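Long-range contacts in homoprotocatechuate 2,3-dioxygenase (Brevibacterium fuscum, PDB 4Z6M), which uses an active-site iron(II) ion and molecular oxygen to cleave the aromatic ring of homoprotocatechuate, an extradiol ring opening: residues 145-150 with 225-230; 117-122 with 312-317. The protein carries 1 engineered substitution. All blocks are in the same frame, centred on the assembly; numbering follows the deposited sequence. Where two conformers were deposited one is given.

Contact 1 (145-150 with 225-230); sequences YSAGEL and IIQICD
Q227 lays the aliphatic part of its side chain over A147, its CG standing 3.6 Å from A147 CB and equally near that residue's carbonyl carbon. Its chain leaves with CG anti to the backbone N (chi1 162°) and then bends at chi2 (63°), which carries the amide back past the A147 methyl group. The polar end is held across a subunit boundary, where NE2 donates to the backbone O of Y142 in the second subunit; Y145 of that same subunit packs on both Q227 and A147. The next residue, I228, reaches the loop by its CD1 tip, 3.7 Å from G148 O and 4.0 Å from L150 CD2, the two side chains crossing at about a right angle. Here a loop meets a helix at close range: G148 CA comes within 5.4 Å of I228 CA, consistent with the lack of a side chain at G148, which faces I228. The loop leads into strand 152-160 of the second sheet. Helix 222-234, following strand 211-218 and preceding strands 244-247, 254-259 and 265-270, is the α of a βαβββ module of the glyoxalase (vicinal-oxygen-chelate) fold; I228 and L150 both also touch I268 of strand 265-270. No hydrogen bond joins the two segments. The loop keeps its shape from within, as a type I turn closed by E149 N donating to S146 O. The E149 side chain folds back on the turn, OE1 taking S146 N through its anti lone pair at 2.8 Å, while OE2 accepts from H42.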
loop_
_atom_site.group_PDB
_atom_site.type_symbol
_atom_site.label_atom_id
_atom_site.label_comp_id
_atom_site.label_asym_id
_atom_site.label_seq_id
_atom_site.Cartn_x
_atom_site.Cartn_y
_atom_site.Cartn_z
ATOM N N TYR A 145 10.725 -7.379 -10.604
ATOM C CA TYR A 145 9.569 -7.414 -9.703
ATOM C C TYR A 145 8.291 -6.989 -10.407
ATOM O O TYR A 145 8.200 -5.896 -10.986
ATOM C CB TYR A 145 9.827 -6.507 -8.525
ATOM C CG TYR A 145 8.872 -6.588 -7.349
ATOM C CD1 TYR A 145 9.051 -7.544 -6.389
ATOM C CD2 TYR A 145 7.878 -5.637 -7.135
ATOM C CE1 TYR A 145 8.240 -7.612 -5.271
ATOM C CE2 TYR A 145 7.061 -5.717 -6.017
ATOM C CZ TYR A 145 7.259 -6.701 -5.092
ATOM O OH TYR A 145 6.454 -6.781 -3.948
ATOM N N SER A 146 7.306 -7.871 -10.315
ATOM C CA SER A 146 5.977 -7.652 -10.857
ATOM C C SER A 146 5.088 -6.901 -9.866
ATOM O O SER A 146 5.225 -7.039 -8.640
ATOM C CB SER A 146 5.330 -9.010 -11.104
ATOM O OG SER A 146 3.955 -8.868 -11.400
ATOM N N ALA A 147 4.104 -6.176 -10.390
ATOM C CA ALA A 147 3.112 -5.565 -9.521
ATOM C C ALA A 147 2.306 -6.605 -8.719
ATOM O O ALA A 147 1.712 -6.269 -7.688
ATOM C CB ALA A 147 2.198 -4.671 -10.352
ATOM N N GLY A 148 2.290 -7.851 -9.196
ATOM C CA GLY A 148 1.657 -8.967 -8.498
ATOM C C GLY A 148 2.631 -9.973 -7.876
ATOM O O GLY A 148 2.248 -11.128 -7.666
ATOM N N GLU A 149 3.878 -9.578 -7.609
ATOM C CA GLU A 149 4.954 -10.558 -7.339
ATOM C C GLU A 149 4.665 -11.555 -6.227
ATOM O O GLU A 149 4.328 -11.180 -5.097
ATOM C CB GLU A 149 6.264 -9.845 -7.026
ATOM C CG GLU A 149 7.477 -10.758 -6.993
ATOM C CD GLU A 149 7.927 -11.222 -8.366
ATOM O OE1 GLU A 149 7.712 -10.502 -9.356
ATOM O OE2 GLU A 149 8.516 -12.305 -8.428
ATOM N N LEU A 150 4.826 -12.829 -6.564
ATOM C CA LEU A 150 4.787 -13.904 -5.594
ATOM C C LEU A 150 6.154 -14.104 -4.988
ATOM O O LEU A 150 7.121 -14.412 -5.672
ATOM C CB LEU A 150 4.301 -15.179 -6.271
ATOM C CG LEU A 150 2.971 -15.044 -7.026
ATOM C CD1 LEU A 150 2.526 -16.414 -7.527
ATOM C CD2 LEU A 150 1.882 -14.441 -6.159
ATOM N N ILE A 225 -1.905 -8.551 -4.236
ATOM C CA ILE A 225 -3.024 -9.489 -4.474
ATOM C C ILE A 225 -4.120 -8.807 -5.288
ATOM O O ILE A 225 -4.658 -9.400 -6.233
ATOM C CB ILE A 225 -3.530 -10.061 -3.147
ATOM C CG1 ILE A 225 -2.435 -10.967 -2.542
ATOM C CG2 ILE A 225 -4.846 -10.814 -3.343
ATOM C CD1 ILE A 225 -2.725 -11.508 -1.171
ATOM N N ILE A 226 -4.441 -7.562 -4.946
ATOM C CA ILE A 226 -5.385 -6.789 -5.743
ATOM C C ILE A 226 -4.945 -6.708 -7.221
ATOM O O ILE A 226 -5.762 -6.863 -8.136
ATOM C CB ILE A 226 -5.576 -5.368 -5.169
ATOM C CG1 ILE A 226 -6.073 -5.434 -3.719
ATOM C CG2 ILE A 226 -6.544 -4.574 -6.028
ATOM C CD1 ILE A 226 -7.255 -6.354 -3.518
ATOM N N GLN A 227 -3.656 -6.493 -7.459
ATOM C CA GLN A 227 -3.154 -6.428 -8.829
ATOM C C GLN A 227 -3.383 -7.720 -9.599
ATOM O O GLN A 227 -3.621 -7.683 -10.809
ATOM C CB GLN A 227 -1.687 -6.038 -8.866
ATOM C CG GLN A 227 -0.957 -6.349 -10.151
ATOM C CD GLN A 227 -1.463 -5.620 -11.398
ATOM O OE1 GLN A 227 -2.194 -4.630 -11.341
ATOM N NE2 GLN A 227 -0.976 -6.068 -12.537
ATOM N N ILE A 228 -3.244 -8.860 -8.940
ATOM C CA ILE A 228 -3.465 -10.124 -9.645
ATOM C C ILE A 228 -4.904 -10.141 -10.161
ATOM O O ILE A 228 -5.165 -10.538 -11.307
ATOM C CB ILE A 228 -3.151 -11.336 -8.753
ATOM C CG1 ILE A 228 -1.668 -11.357 -8.403
ATOM C CG2 ILE A 228 -3.564 -12.638 -9.421
ATOM C CD1 ILE A 228 -1.263 -12.317 -7.311
ATOM N N CYS A 229 -5.851 -9.758 -9.314
ATOM C CA CYS A 229 -7.239 -9.644 -9.742
ATOM C C CYS A 229 -7.414 -8.691 -10.907
ATOM O O CYS A 229 -8.055 -9.021 -11.914
ATOM C CB CYS A 229 -8.114 -9.175 -8.568
ATOM S SG CYS A 229 -8.146 -10.263 -7.153
ATOM N N ASP A 230 -6.795 -7.514 -10.782
ATOM C CA ASP A 230 -6.910 -6.506 -11.820
ATOM C C ASP A 230 -6.355 -7.013 -13.159
ATOM O O ASP A 230 -6.953 -6.763 -14.216
ATOM C CB ASP A 230 -6.185 -5.238 -11.404
ATOM C CG ASP A 230 -6.871 -4.482 -10.273
ATOM O OD1 ASP A 230 -8.108 -4.552 -10.142
ATOM O OD2 ASP A 230 -6.140 -3.725 -9.579
#

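Contact 2 (117-122 with 312-317); sequences RVEDPL and LDLDGN
E119 reaches across to L314 with an extended chain beyond CG, and its OE2 takes the backbone N-H of L314 at 2.8 Å in a nearly straight bond (173°), met on the anti side and somewhat out of the carboxylate plane. The two side chains slide past each other in opposite directions, E119 CG resting 3.7 Å from L314 CG. L314 supplies the close-packed half: its CD2 lies 3.7 Å from R117 CB, and its CD1 lies 3.8 Å from R117 O, so both methyl groups rest on the same side of the strand, against buried R117 and V118. The looser half is the D313-N317 turn, whose D315, G316 and N317 are exposed. D313 runs alongside E119 with the carboxylate planes 15° apart, and E119 OE2 and D313 OD1 stand 4.5 Å apart; two like charges this near would be expected to disfavour each other, and R100, salt-bridged to E119 and D315, may offset the negative charge. D313 itself looks inward to its own loop, a type I turn from D313 to G316. D313 OD1 receives D315 N at 2.9 Å, making an Asx turn, and N317 N at 3.0 Å, the two donors arriving from opposite faces of the carboxylate. R117 directs its guanidinium away from the turn to salt bridges with E127 and E22. Strand 115-119 lies between 101-104 and 125-129 in the first glyoxalase-type sheet, with V118 turned to Y94 of helix 84-96, while the 312-317 loop, between helices 302-306 and 329-333, is tied by L312 to strand 73-81.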
loop_
_atom_site.group_PDB
_atom_site.type_symbol
_atom_site.label_atom_id
_atom_site.label_comp_id
_atom_site.label_asym_id
_atom_site.label_seq_id
_atom_site.Cartn_x
_atom_site.Cartn_y
_atom_site.Cartn_z
ATOM N N ARG A 117 10.175 -40.266 -1.188
ATOM C CA ARG A 117 8.749 -40.098 -1.383
ATOM C C ARG A 117 8.003 -41.223 -0.718
ATOM O O ARG A 117 8.493 -42.368 -0.656
ATOM C CB ARG A 117 8.402 -40.001 -2.863
ATOM C CG ARG A 117 8.841 -38.662 -3.437
ATOM C CD ARG A 117 8.375 -38.414 -4.855
ATOM N NE ARG A 117 8.856 -37.109 -5.295
ATOM C CZ ARG A 117 8.489 -36.492 -6.416
ATOM N NH1 ARG A 117 7.646 -37.059 -7.268
ATOM N NH2 ARG A 117 8.977 -35.281 -6.689
ATOM N N VAL A 118 6.824 -40.880 -0.195
ATOM C CA VAL A 118 6.008 -41.830 0.547
ATOM C C VAL A 118 4.560 -41.679 0.137
ATOM O O VAL A 118 4.134 -40.590 -0.230
ATOM C CB VAL A 118 6.161 -41.674 2.062
ATOM C CG1 VAL A 118 7.615 -41.701 2.466
ATOM C CG2 VAL A 118 5.527 -40.400 2.561
ATOM N N GLU A 119 3.818 -42.786 0.164
ATOM C CA GLU A 119 2.360 -42.739 0.185
ATOM C C GLU A 119 1.920 -42.720 1.636
ATOM O O GLU A 119 1.985 -43.742 2.329
ATOM C CB GLU A 119 1.763 -43.957 -0.533
ATOM C CG GLU A 119 2.024 -43.956 -2.016
ATOM C CD GLU A 119 1.636 -45.256 -2.723
ATOM O OE1 GLU A 119 0.899 -46.086 -2.128
ATOM O OE2 GLU A 119 2.089 -45.437 -3.885
ATOM N N ASP A 120 1.526 -41.545 2.119
ATOM C CA ASP A 120 1.385 -41.365 3.562
ATOM C C ASP A 120 0.059 -41.974 4.031
ATOM O O ASP A 120 -0.742 -42.456 3.200
ATOM C CB ASP A 120 1.607 -39.905 3.971
ATOM C CG ASP A 120 0.346 -39.058 4.010
ATOM O OD1 ASP A 120 -0.716 -39.378 3.425
ATOM O OD2 ASP A 120 0.462 -37.987 4.654
ATOM N N PRO A 121 -0.168 -42.015 5.352
ATOM C CA PRO A 121 -1.383 -42.686 5.864
ATOM C C PRO A 121 -2.727 -42.106 5.394
ATOM O O PRO A 121 -3.773 -42.775 5.507
ATOM C CB PRO A 121 -1.246 -42.532 7.373
ATOM C CG PRO A 121 0.210 -42.397 7.617
ATOM C CD PRO A 121 0.737 -41.635 6.449
ATOM N N LEU A 122 -2.709 -40.873 4.904
ATOM C CA LEU A 122 -3.894 -40.241 4.332
ATOM C C LEU A 122 -3.961 -40.346 2.822
ATOM O O LEU A 122 -4.848 -39.765 2.192
ATOM C CB LEU A 122 -3.979 -38.760 4.747
ATOM C CG LEU A 122 -3.911 -38.477 6.253
ATOM C CD1 LEU A 122 -3.981 -36.972 6.516
ATOM C CD2 LEU A 122 -5.001 -39.231 7.010
ATOM N N LEU A 312 -1.634 -38.423 -6.988
ATOM C CA LEU A 312 -1.069 -39.672 -7.509
ATOM C C LEU A 312 -0.413 -40.486 -6.419
ATOM O O LEU A 312 0.090 -39.947 -5.439
ATOM C CB LEU A 312 -0.035 -39.393 -8.598
ATOM C CG LEU A 312 -0.532 -38.537 -9.770
ATOM C CD1 LEU A 312 0.542 -38.400 -10.833
ATOM C CD2 LEU A 312 -1.811 -39.100 -10.385
ATOM N N ASP A 313 -0.431 -41.811 -6.608
ATOM C CA ASP A 313 0.420 -42.699 -5.851
ATOM C C ASP A 313 1.826 -42.756 -6.479
ATOM O O ASP A 313 2.115 -42.041 -7.456
ATOM C CB ASP A 313 -0.272 -44.085 -5.735
ATOM C CG ASP A 313 -0.338 -44.858 -7.048
ATOM O OD1 ASP A 313 0.432 -44.586 -7.999
ATOM O OD2 ASP A 313 -1.221 -45.758 -7.138
ATOM N N LEU A 314 2.715 -43.572 -5.919
ATOM C CA LEU A 314 4.106 -43.568 -6.340
ATOM C C LEU A 314 4.338 -44.258 -7.689
ATOM O O LEU A 314 5.446 -44.191 -8.239
ATOM C CB LEU A 314 4.983 -44.194 -5.258
ATOM C CG LEU A 314 5.088 -43.393 -3.962
ATOM C CD1 LEU A 314 6.064 -44.066 -3.012
ATOM C CD2 LEU A 314 5.489 -41.942 -4.196
ATOM N N ASP A 315 3.310 -44.935 -8.200
ATOM C CA ASP A 315 3.323 -45.506 -9.558
ATOM C C ASP A 315 2.707 -44.583 -10.615
ATOM O O ASP A 315 2.639 -44.931 -11.797
ATOM C CB ASP A 315 2.531 -46.811 -9.584
ATOM C CG ASP A 315 3.090 -47.844 -8.667
ATOM O OD1 ASP A 315 4.313 -48.058 -8.684
ATOM O OD2 ASP A 315 2.296 -48.438 -7.912
ATOM N N GLY A 316 2.241 -43.417 -10.193
ATOM C CA GLY A 316 1.713 -42.421 -11.107
ATOM C C GLY A 316 0.245 -42.567 -11.410
ATOM O O GLY A 316 -0.267 -41.927 -12.318
ATOM N N ASN A 317 -0.438 -43.387 -10.625
ATOM C CA ASN A 317 -1.869 -43.586 -10.792
ATOM C C ASN A 317 -2.666 -42.797 -9.765
ATOM O O ASN A 317 -2.215 -42.558 -8.644
ATOM C CB ASN A 317 -2.202 -45.069 -10.673
ATOM C CG ASN A 317 -1.442 -45.915 -11.694
ATOM O OD1 ASN A 317 -1.420 -45.591 -12.868
ATOM N ND2 ASN A 317 -0.762 -46.941 -11.229
#

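From the N terminus, the chain first builds the sheet that contains strand 115-119, where contact 2 begins. It then passes through 145-150, enters the second sheet at strand 152-160 and reaches helix 222-234, so that contact 1 closes a loop of 74 intervening residues. After strand 265-270 and helix 302-306 it arrives at 312-317, closing contact 2 around 189 residues. Contact 1 is therefore nested within contact 2. Their centres are 34 Å apart on opposite sides of the chain's centre, and they do not touch. The inner closure ties the inter-sheet connection to a helix packed against the second sheet; the outer brings the C-terminal region back to the first.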